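PDB 6KRW: protein-tyrosine-phosphatase PTP1 from Arabidopsis thaliana, which removes phosphate from phosphotyrosine in proteins, dephosphorylates and probably inhibits the MAP kinase MPK6 and, together with MKP1, modulates plant defence. Local coordinates for residues N91-K96 against K276-M281; I131-T136 against I233-S238; A239-T244 against M281-D286. One frame throughout, in Å; residues are numbered along the deposited sequence. Where two conformers were deposited one is given.

How the contacts relate
All three contacts lie inside the one phosphatase domain: contacts 2 and 3 hold the catalytic cysteine and probable substrate-binding residues, and contact 1 reaches them through R278. Contacts 1 and 2 draw on the same mixed sheet, where strand 92-95 lies at one edge and strand 106-109 separates it from strand 233-236; the centres of contacts 1 and 2 are about 13 Å apart. Contact 3, centre to centre about 11 Å from contact 1 and 12 Å from contact 2, joins the loop after strand 233-236 to the chain before helix 285-303. Both segments of contact 2 fall between those of contact 1; contacts 1 and 3 interleave, sharing M281. The phosphate loop is thus held from strand 233-236 and from the 278-283 side.

Contact 1 of 3, residues N91-K96 against K276-M281; sequences NASLIK and KQRIGM
N91 opens the contact by offering its amide oxygen to the guanidinium of R278, which grips that single atom with two nitrogens: NH2 lies 2.9 Å from N91 OD1, and NH1 lies 3.1 Å from the same N91 OD1. The oxygen sits in the guanidinium plane, while the amide itself is turned 72° against it. The amide nitrogen of N91 is held by V68 O and N63 OD1, which fixes which end of the group faces the arginine. At S93 the hydroxyl oxygen accepts a further bond from R278 NH1 (2.9 Å to S93 OG), again at the guanidinium edge. A water accepts from S93 OG and donates to Q277 O, bridging the strand to the end of helix 267-277. I95 turns its CD1 to meet M281 CE tip to tip at 4.0 Å, and the same methyl packs on Q277 CB. K96 closes the walk through its backbone. Its N donates to Q277 OE1 at 2.8 Å, and Q277 NE2 returns a bond to K96 O at 2.9 Å, so the side-chain amide pairs with both backbone polar atoms of K96. R278 reaches N91 because its CG is anti to the backbone N (chi1 -171°) and the chain stays extended as far as NE; its NE and NH2 also donate to the carbonyls of G240 and A239. A leucine here would probably leave N91 OD1, S93 OG and the carbonyls of A239 and G240 without these donors, and the loop freer to shift. The arrangement is a buried arginine that links an edge strand of the sheet to the phosphate-binding loop, within the classical tyrosine phosphatase fold.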
loop_
_atom_site.group_PDB
_atom_site.type_symbol
_atom_site.label_atom_id
_atom_site.label_comp_id
_atom_site.label_asym_id
_atom_site.label_seq_id
_atom_site.Cartn_x
_atom_site.Cartn_y
_atom_site.Cartn_z
ATOM N N ASN A 91 10.223 -6.619 6.780
ATOM C CA ASN A 91 9.396 -5.532 7.339
ATOM C C ASN A 91 8.187 -5.355 6.435
ATOM O O ASN A 91 8.218 -4.521 5.512
ATOM C CB ASN A 91 10.212 -4.282 7.585
ATOM C CG ASN A 91 9.451 -3.274 8.409
ATOM O OD1 ASN A 91 8.254 -3.060 8.200
ATOM N ND2 ASN A 91 10.153 -2.628 9.331
ATOM N N ALA A 92 7.143 -6.139 6.660
ATOM C CA ALA A 92 5.993 -6.197 5.747
ATOM C C ALA A 92 4.812 -6.762 6.520
ATOM O O ALA A 92 5.031 -7.726 7.320
ATOM C CB ALA A 92 6.287 -7.057 4.544
ATOM N N SER A 93 3.651 -6.186 6.317
ATOM C CA SER A 93 2.417 -6.515 7.063
ATOM C C SER A 93 1.296 -6.865 6.108
ATOM O O SER A 93 1.099 -6.167 5.094
ATOM C CB SER A 93 1.997 -5.311 7.866
ATOM O OG SER A 93 3.001 -4.892 8.750
ATOM N N LEU A 94 0.533 -7.912 6.371
ATOM C CA LEU A 94 -0.718 -8.200 5.670
ATOM C C LEU A 94 -1.827 -7.270 6.107
ATOM O O LEU A 94 -2.172 -7.231 7.308
ATOM C CB LEU A 94 -1.162 -9.633 5.900
ATOM C CG LEU A 94 -2.379 -10.044 5.090
ATOM C CD1 LEU A 94 -2.074 -10.036 3.601
ATOM C CD2 LEU A 94 -2.879 -11.396 5.542
ATOM N N ILE A 95 -2.377 -6.504 5.171
ATOM C CA ILE A 95 -3.525 -5.623 5.403
ATOM C C ILE A 95 -4.706 -6.256 4.728
ATOM O O ILE A 95 -4.748 -6.349 3.497
ATOM C CB ILE A 95 -3.270 -4.189 4.901
ATOM C CG1 ILE A 95 -1.916 -3.652 5.330
ATOM C CG2 ILE A 95 -4.411 -3.280 5.304
ATOM C CD1 ILE A 95 -1.718 -3.563 6.822
ATOM N N LYS A 96 -5.670 -6.724 5.519
ATOM C CA LYS A 96 -6.811 -7.495 5.006
ATOM C C LYS A 96 -8.024 -7.135 5.852
ATOM O O LYS A 96 -7.979 -7.336 7.060
ATOM C CB LYS A 96 -6.500 -8.991 4.999
ATOM C CG LYS A 96 -7.606 -9.885 4.481
ATOM C CD LYS A 96 -7.206 -11.343 4.433
ATOM C CE LYS A 96 -8.287 -12.197 3.810
ATOM N NZ LYS A 96 -7.919 -13.635 3.778
ATOM N N LYS A 276 -4.506 -1.669 13.694
ATOM C CA LYS A 276 -4.383 -2.971 14.392
ATOM C C LYS A 276 -3.567 -3.936 13.544
ATOM O O LYS A 276 -3.090 -4.961 14.052
ATOM C CB LYS A 276 -5.773 -3.517 14.710
ATOM C CG LYS A 276 -6.526 -2.748 15.783
ATOM C CD LYS A 276 -7.592 -3.544 16.488
ATOM C CE LYS A 276 -8.502 -4.344 15.574
ATOM N NZ LYS A 276 -9.828 -4.582 16.210
ATOM N N GLN A 277 -3.335 -3.580 12.254
ATOM C CA GLN A 277 -2.571 -4.438 11.327
ATOM C C GLN A 277 -1.179 -3.879 10.989
ATOM O O GLN A 277 -0.333 -4.674 10.599
ATOM C CB GLN A 277 -3.396 -4.705 10.060
ATOM C CG GLN A 277 -4.701 -5.449 10.402
ATOM C CD GLN A 277 -5.586 -5.769 9.222
ATOM O OE1 GLN A 277 -5.206 -5.597 8.078
ATOM N NE2 GLN A 277 -6.749 -6.344 9.454
ATOM N N ARG A 278 -0.964 -2.590 11.185
ATOM C CA ARG A 278 0.399 -2.026 11.025
ATOM C C ARG A 278 0.396 -0.697 11.775
ATOM O O ARG A 278 -0.466 0.158 11.507
ATOM C CB ARG A 278 0.821 -1.862 9.552
ATOM C CG ARG A 278 2.286 -1.497 9.403
ATOM C CD ARG A 278 2.636 -1.561 7.903
ATOM N NE ARG A 278 3.971 -1.068 7.547
ATOM C CZ ARG A 278 5.109 -1.717 7.686
ATOM N NH1 ARG A 278 5.141 -2.945 8.196
ATOM N NH2 ARG A 278 6.256 -1.164 7.306
ATOM N N ILE A 279 1.331 -0.543 12.693
ATOM C CA ILE A 279 1.342 0.640 13.579
ATOM C C ILE A 279 1.371 1.924 12.744
ATOM O O ILE A 279 2.197 2.025 11.791
ATOM C CB ILE A 279 2.499 0.573 14.588
ATOM C CG1 ILE A 279 2.347 1.675 15.637
ATOM C CG2 ILE A 279 3.849 0.566 13.890
ATOM C CD1 ILE A 279 3.241 1.542 16.830
ATOM N N GLY A 280 0.497 2.853 13.082
ATOM C CA GLY A 280 0.611 4.237 12.572
ATOM C C GLY A 280 0.086 4.431 11.159
ATOM O O GLY A 280 0.351 5.501 10.565
ATOM N N MET A 281 -0.651 3.498 10.594
ATOM C CA MET A 281 -1.215 3.692 9.234
ATOM C C MET A 281 -2.030 4.987 9.208
ATOM O O MET A 281 -2.852 5.198 10.048
ATOM C CB MET A 281 -2.079 2.490 8.837
ATOM C CG MET A 281 -1.270 1.234 8.664
ATOM S SD MET A 281 -0.558 1.050 7.009
ATOM C CE MET A 281 -1.968 0.364 6.165
HETATM O O HOH W 1 2.014 -5.823 11.095
#

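Contact 2 of 3, residues I131-T136 against I233-S238; sequences IIVMLT and IIVHCS
Strands 131-134 and 233-236 run parallel, their axes 4.6 Å apart at closest approach and inclined by 15°, and four backbone bonds join them: I234 N to I131 O, V133 N to I234 O, H236 N to V133 O and L135 N to H236 O. This is the parallel centre of the mixed sheet in the classical tyrosine phosphatase fold, and strand 233-236 leads straight into the signature loop that carries C237, the phosphocysteine nucleophile. One face holds I131, V133, I233 and V235. There, in the conformer given, I233 CG2 meets V133 CG2 at 4.0 Å, and I131 lies alongside I233, pointing the same way. Beyond the strand end L135 CD1 continues this packing against V235 CG1 at 3.8 Å. The other face carries I132, M134, I234 and H236; I132 and I234 pack on F120 of helix 117-126, I132 also on W121 and I234 also on V124. I132 and I234 also lie side by side, and I132 CG2 then approaches the H236 ring at its edge, in plane, 4.0 Å from H236 CD2. M134 takes a different side of that ring: its CA stands over one face, 4.3 Å from the centroid, as a CH-pi contact, and its CG lies 3.5 Å from H236 CE1. The imidazole is thus flanked by apolar groups over one face and at one edge, while both its nitrogens are engaged. NE2 bonds to the hydroxyl of Y150, and the ring's chi1 of 80° places CG between the backbone N and carbonyl carbon. T136 CG2 rests on the backbone of C237, 3.5 Å from C237 O. H236 ND1 donates to C237 O at 3.0 Å, lying in the carbonyl plane on a lone pair.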
loop_
_atom_site.group_PDB
_atom_site.type_symbol
_atom_site.label_atom_id
_atom_site.label_comp_id
_atom_site.label_asym_id
_atom_site.label_seq_id
_atom_site.Cartn_x
_atom_site.Cartn_y
_atom_site.Cartn_z
ATOM N N ILE A 131 1.154 -6.653 -8.375
ATOM C CA ILE A 131 1.247 -5.165 -8.430
ATOM C C ILE A 131 2.181 -4.719 -7.322
ATOM O O ILE A 131 2.022 -5.188 -6.191
ATOM C CB ILE A 131 -0.137 -4.506 -8.250
ATOM C CG1 ILE A 131 -1.136 -4.966 -9.316
ATOM C CG2 ILE A 131 -0.028 -2.985 -8.174
ATOM C CD1 ILE A 131 -0.840 -4.548 -10.695
ATOM N N ILE A 132 2.995 -3.729 -7.593
ATOM C CA ILE A 132 3.704 -2.891 -6.613
ATOM C C ILE A 132 3.296 -1.442 -6.815
ATOM O O ILE A 132 3.463 -0.920 -7.920
ATOM C CB ILE A 132 5.215 -3.053 -6.703
ATOM C CG1 ILE A 132 5.651 -4.494 -6.474
ATOM C CG2 ILE A 132 5.896 -2.100 -5.762
ATOM C CD1 ILE A 132 7.085 -4.783 -6.909
ATOM N N VAL A 133 2.790 -0.820 -5.778
ATOM C CA VAL A 133 2.467 0.614 -5.693
ATOM C C VAL A 133 3.547 1.273 -4.871
ATOM O O VAL A 133 3.667 0.993 -3.654
ATOM C CB VAL A 133 1.061 0.895 -5.168
ATOM C CG1 VAL A 133 0.783 2.371 -5.081
ATOM C CG2 VAL A 133 0.011 0.152 -5.964
ATOM N N MET A 134 4.295 2.155 -5.520
ATOM C CA MET A 134 5.404 2.873 -4.877
ATOM C C MET A 134 5.041 4.349 -4.768
ATOM O O MET A 134 4.875 4.993 -5.829
ATOM C CB MET A 134 6.658 2.711 -5.729
ATOM C CG MET A 134 7.840 3.426 -5.175
ATOM S SD MET A 134 9.299 3.027 -6.105
ATOM C CE MET A 134 10.473 3.975 -5.156
ATOM N N LEU A 135 4.981 4.922 -3.567
ATOM C CA LEU A 135 4.443 6.281 -3.314
ATOM C C LEU A 135 5.542 7.201 -2.802
ATOM O O LEU A 135 5.246 8.128 -2.082
ATOM C CB LEU A 135 3.297 6.168 -2.301
ATOM C CG LEU A 135 2.161 5.265 -2.746
ATOM C CD1 LEU A 135 1.201 5.015 -1.560
ATOM C CD2 LEU A 135 1.416 5.825 -3.940
ATOM N N THR A 136 6.777 6.979 -3.227
ATOM C CA THR A 136 7.891 7.829 -2.758
ATOM C C THR A 136 8.903 7.982 -3.906
ATOM O O THR A 136 8.929 7.120 -4.741
ATOM C CB THR A 136 8.594 7.207 -1.544
ATOM O OG1 THR A 136 9.628 8.026 -0.991
ATOM C CG2 THR A 136 9.155 5.835 -1.829
ATOM N N ILE A 233 -1.635 -6.907 -3.222
ATOM C CA ILE A 233 -1.027 -5.686 -3.819
ATOM C C ILE A 233 0.007 -5.149 -2.845
ATOM O O ILE A 233 -0.349 -4.817 -1.713
ATOM C CB ILE A 233 -2.094 -4.629 -4.125
ATOM C CG1 ILE A 233 -3.050 -5.131 -5.201
ATOM C CG2 ILE A 233 -1.456 -3.295 -4.468
ATOM C CD1 ILE A 233 -4.250 -4.265 -5.378
ATOM N N ILE A 234 1.255 -5.091 -3.268
ATOM C CA ILE A 234 2.298 -4.436 -2.465
ATOM C C ILE A 234 2.086 -2.940 -2.513
ATOM O O ILE A 234 1.949 -2.398 -3.600
ATOM C CB ILE A 234 3.700 -4.874 -2.888
ATOM C CG1 ILE A 234 3.935 -6.338 -2.528
ATOM C CG2 ILE A 234 4.737 -3.984 -2.255
ATOM C CD1 ILE A 234 5.182 -6.929 -3.164
ATOM N N VAL A 235 2.089 -2.289 -1.376
ATOM C CA VAL A 235 2.052 -0.813 -1.281
ATOM C C VAL A 235 3.179 -0.378 -0.389
ATOM O O VAL A 235 3.313 -0.926 0.729
ATOM C CB VAL A 235 0.711 -0.236 -0.830
ATOM C CG1 VAL A 235 0.713 1.273 -0.909
ATOM C CG2 VAL A 235 -0.464 -0.823 -1.579
ATOM N N HIS A 236 4.028 0.532 -0.864
ATOM C CA HIS A 236 5.137 0.985 -0.011
ATOM C C HIS A 236 5.425 2.458 -0.265
ATOM O O HIS A 236 5.179 2.958 -1.383
ATOM C CB HIS A 236 6.380 0.125 -0.186
ATOM C CG HIS A 236 7.222 0.436 -1.389
ATOM N ND1 HIS A 236 8.208 1.382 -1.316
ATOM C CD2 HIS A 236 7.304 -0.162 -2.581
ATOM C CE1 HIS A 236 8.835 1.437 -2.509
ATOM N NE2 HIS A 236 8.279 0.501 -3.323
ATOM N N CYS A 237 5.959 3.115 0.731
ATOM C CA CYS A 237 6.532 4.471 0.592
ATOM C C CYS A 237 7.915 4.367 1.218
ATOM O O CYS A 237 8.694 3.529 0.770
ATOM C CB CYS A 237 5.611 5.533 1.201
ATOM S SG CYS A 237 4.980 5.152 2.858
ATOM N N SER A 238 8.212 5.184 2.201
ATOM C CA SER A 238 9.500 5.030 2.891
ATOM C C SER A 238 9.314 4.118 4.118
ATOM O O SER A 238 9.978 3.095 4.174
ATOM C CB SER A 238 10.088 6.346 3.242
ATOM O OG SER A 238 11.415 6.152 3.656
#

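Contact 3 of 3, residues A239-T244 against M281-D286; sequences AGIGRT and MVQTMD
M281 touches the loop with its backbone and its sulfur: its CA-H points at I241 O, with M281 CA 3.4 Å from that oxygen, and SD stands 4.0 Å from G240 O. The bends at chi2 and chi3 bring SD beside the carbonyl oxygens of G240 and I241. V282 supplies the one hydrogen bond between the segments, its N lying 3.0 Å from I241 O; the donor stands 39° above the carbonyl plane and the N-H points well at the oxygen, at 163°. Its side chain points away and touches V271 and Q287. Q283 then leans back over the loop. Its CG lies 3.5 Å from G242 CA, where a CB in place of the glycine hydrogen would come only about 3.0 Å from Q283 CG, so the absence of a side chain makes room for the glutamine. A bend at chi2 (-82°) carries the amide across I241, and NE2 rests 3.5 Å from I241 CD1 while bonding to G280 O. A239 to R243 and Q283 probably bind substrate, as in related phosphatases; a citrate, probably from the crystallisation liquor, accepts from the backbone N atoms of A239, I241 and G242 and from R243 NE. With I241 O bonded to V282 while I241 N faces the anion, the contact is consistent with a loop held from its far side while its N-H donors face the phosphate site.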
loop_
_atom_site.group_PDB
_atom_site.type_symbol
_atom_site.label_atom_id
_atom_site.label_comp_id
_atom_site.label_asym_id
_atom_site.label_seq_id
_atom_site.Cartn_x
_atom_site.Cartn_y
_atom_site.Cartn_z
ATOM N N ALA A 239 8.460 4.489 5.071
ATOM C CA ALA A 239 8.189 3.626 6.252
ATOM C C ALA A 239 7.082 2.623 5.952
ATOM O O ALA A 239 7.004 1.606 6.696
ATOM C CB ALA A 239 7.838 4.475 7.434
ATOM N N GLY A 240 6.261 2.872 4.957
ATOM C CA GLY A 240 5.123 2.018 4.604
ATOM C C GLY A 240 3.933 2.190 5.536
ATOM O O GLY A 240 3.221 1.179 5.738
ATOM N N ILE A 241 3.704 3.366 6.078
ATOM C CA ILE A 241 2.517 3.609 6.936
ATOM C C ILE A 241 1.744 4.886 6.597
ATOM O O ILE A 241 0.534 4.825 6.582
ATOM C CB ILE A 241 2.891 3.537 8.434
ATOM C CG1 ILE A 241 3.954 4.548 8.855
ATOM C CG2 ILE A 241 3.266 2.106 8.827
ATOM C CD1 ILE A 241 4.169 4.630 10.346
ATOM N N GLY A 242 2.409 6.015 6.257
ATOM C CA GLY A 242 1.648 7.265 6.086
ATOM C C GLY A 242 1.006 7.325 4.712
ATOM O O GLY A 242 -0.214 7.205 4.596
ATOM N N ARG A 243 1.836 7.521 3.688
ATOM C CA ARG A 243 1.319 7.510 2.309
ATOM C C ARG A 243 0.714 6.140 2.006
ATOM O O ARG A 243 -0.319 6.081 1.448
ATOM C CB ARG A 243 2.471 7.902 1.376
ATOM C CG ARG A 243 2.905 9.351 1.590
ATOM C CD ARG A 243 4.224 9.684 0.917
ATOM N NE ARG A 243 5.371 9.126 1.624
ATOM C CZ ARG A 243 6.630 9.342 1.276
ATOM N NH1 ARG A 243 6.915 10.147 0.249
ATOM N NH2 ARG A 243 7.611 8.787 1.945
ATOM N N THR A 244 1.386 5.077 2.417
ATOM C CA THR A 244 0.910 3.696 2.191
ATOM C C THR A 244 -0.475 3.503 2.819
ATOM O O THR A 244 -1.354 3.022 2.166
ATOM C CB THR A 244 1.914 2.718 2.788
ATOM O OG1 THR A 244 3.095 2.777 2.002
ATOM C CG2 THR A 244 1.415 1.287 2.799
ATOM N N MET A 281 -0.651 3.498 10.594
ATOM C CA MET A 281 -1.215 3.692 9.234
ATOM C C MET A 281 -2.030 4.987 9.208
ATOM O O MET A 281 -2.852 5.198 10.048
ATOM C CB MET A 281 -2.079 2.490 8.837
ATOM C CG MET A 281 -1.270 1.234 8.664
ATOM S SD MET A 281 -0.558 1.050 7.009
ATOM C CE MET A 281 -1.968 0.364 6.165
ATOM N N VAL A 282 -1.740 5.841 8.186
ATOM C CA VAL A 282 -2.284 7.219 8.001
ATOM C C VAL A 282 -1.623 8.102 9.053
ATOM O O VAL A 282 -2.072 8.139 10.209
ATOM C CB VAL A 282 -3.821 7.334 7.973
ATOM C CG1 VAL A 282 -4.257 8.742 7.534
ATOM C CG2 VAL A 282 -4.429 6.308 7.051
ATOM N N GLN A 283 -0.567 8.821 8.662
ATOM C CA GLN A 283 0.293 9.515 9.643
ATOM C C GLN A 283 -0.215 10.896 10.047
ATOM O O GLN A 283 0.045 11.286 11.196
ATOM C CB GLN A 283 1.723 9.557 9.126
ATOM C CG GLN A 283 2.428 8.233 9.312
ATOM C CD GLN A 283 2.916 8.175 10.732
ATOM O OE1 GLN A 283 3.839 8.894 11.108
ATOM N NE2 GLN A 283 2.286 7.314 11.524
ATOM N N THR A 284 -0.884 11.627 9.172
ATOM C CA THR A 284 -1.165 13.049 9.504
ATOM C C THR A 284 -2.634 13.393 9.297
ATOM O O THR A 284 -3.308 12.721 8.536
ATOM C CB THR A 284 -0.296 14.001 8.674
ATOM O OG1 THR A 284 -0.768 13.962 7.332
ATOM C CG2 THR A 284 1.181 13.668 8.706
ATOM N N MET A 285 -3.063 14.492 9.899
ATOM C CA MET A 285 -4.463 14.935 9.705
ATOM C C MET A 285 -4.664 15.357 8.241
ATOM O O MET A 285 -5.736 15.084 7.699
ATOM C CB MET A 285 -4.807 16.080 10.660
ATOM C CG MET A 285 -6.263 16.488 10.603
ATOM S SD MET A 285 -6.691 17.838 11.736
ATOM C CE MET A 285 -6.636 16.960 13.297
ATOM N N ASP A 286 -3.659 15.959 7.595
ATOM C CA ASP A 286 -3.806 16.273 6.155
ATOM C C ASP A 286 -3.968 14.994 5.327
ATOM O O ASP A 286 -4.796 14.991 4.399
ATOM C CB ASP A 286 -2.629 17.111 5.649
ATOM C CG ASP A 286 -2.670 18.557 6.084
ATOM O OD1 ASP A 286 -3.735 19.018 6.556
ATOM O OD2 ASP A 286 -1.639 19.212 5.939
#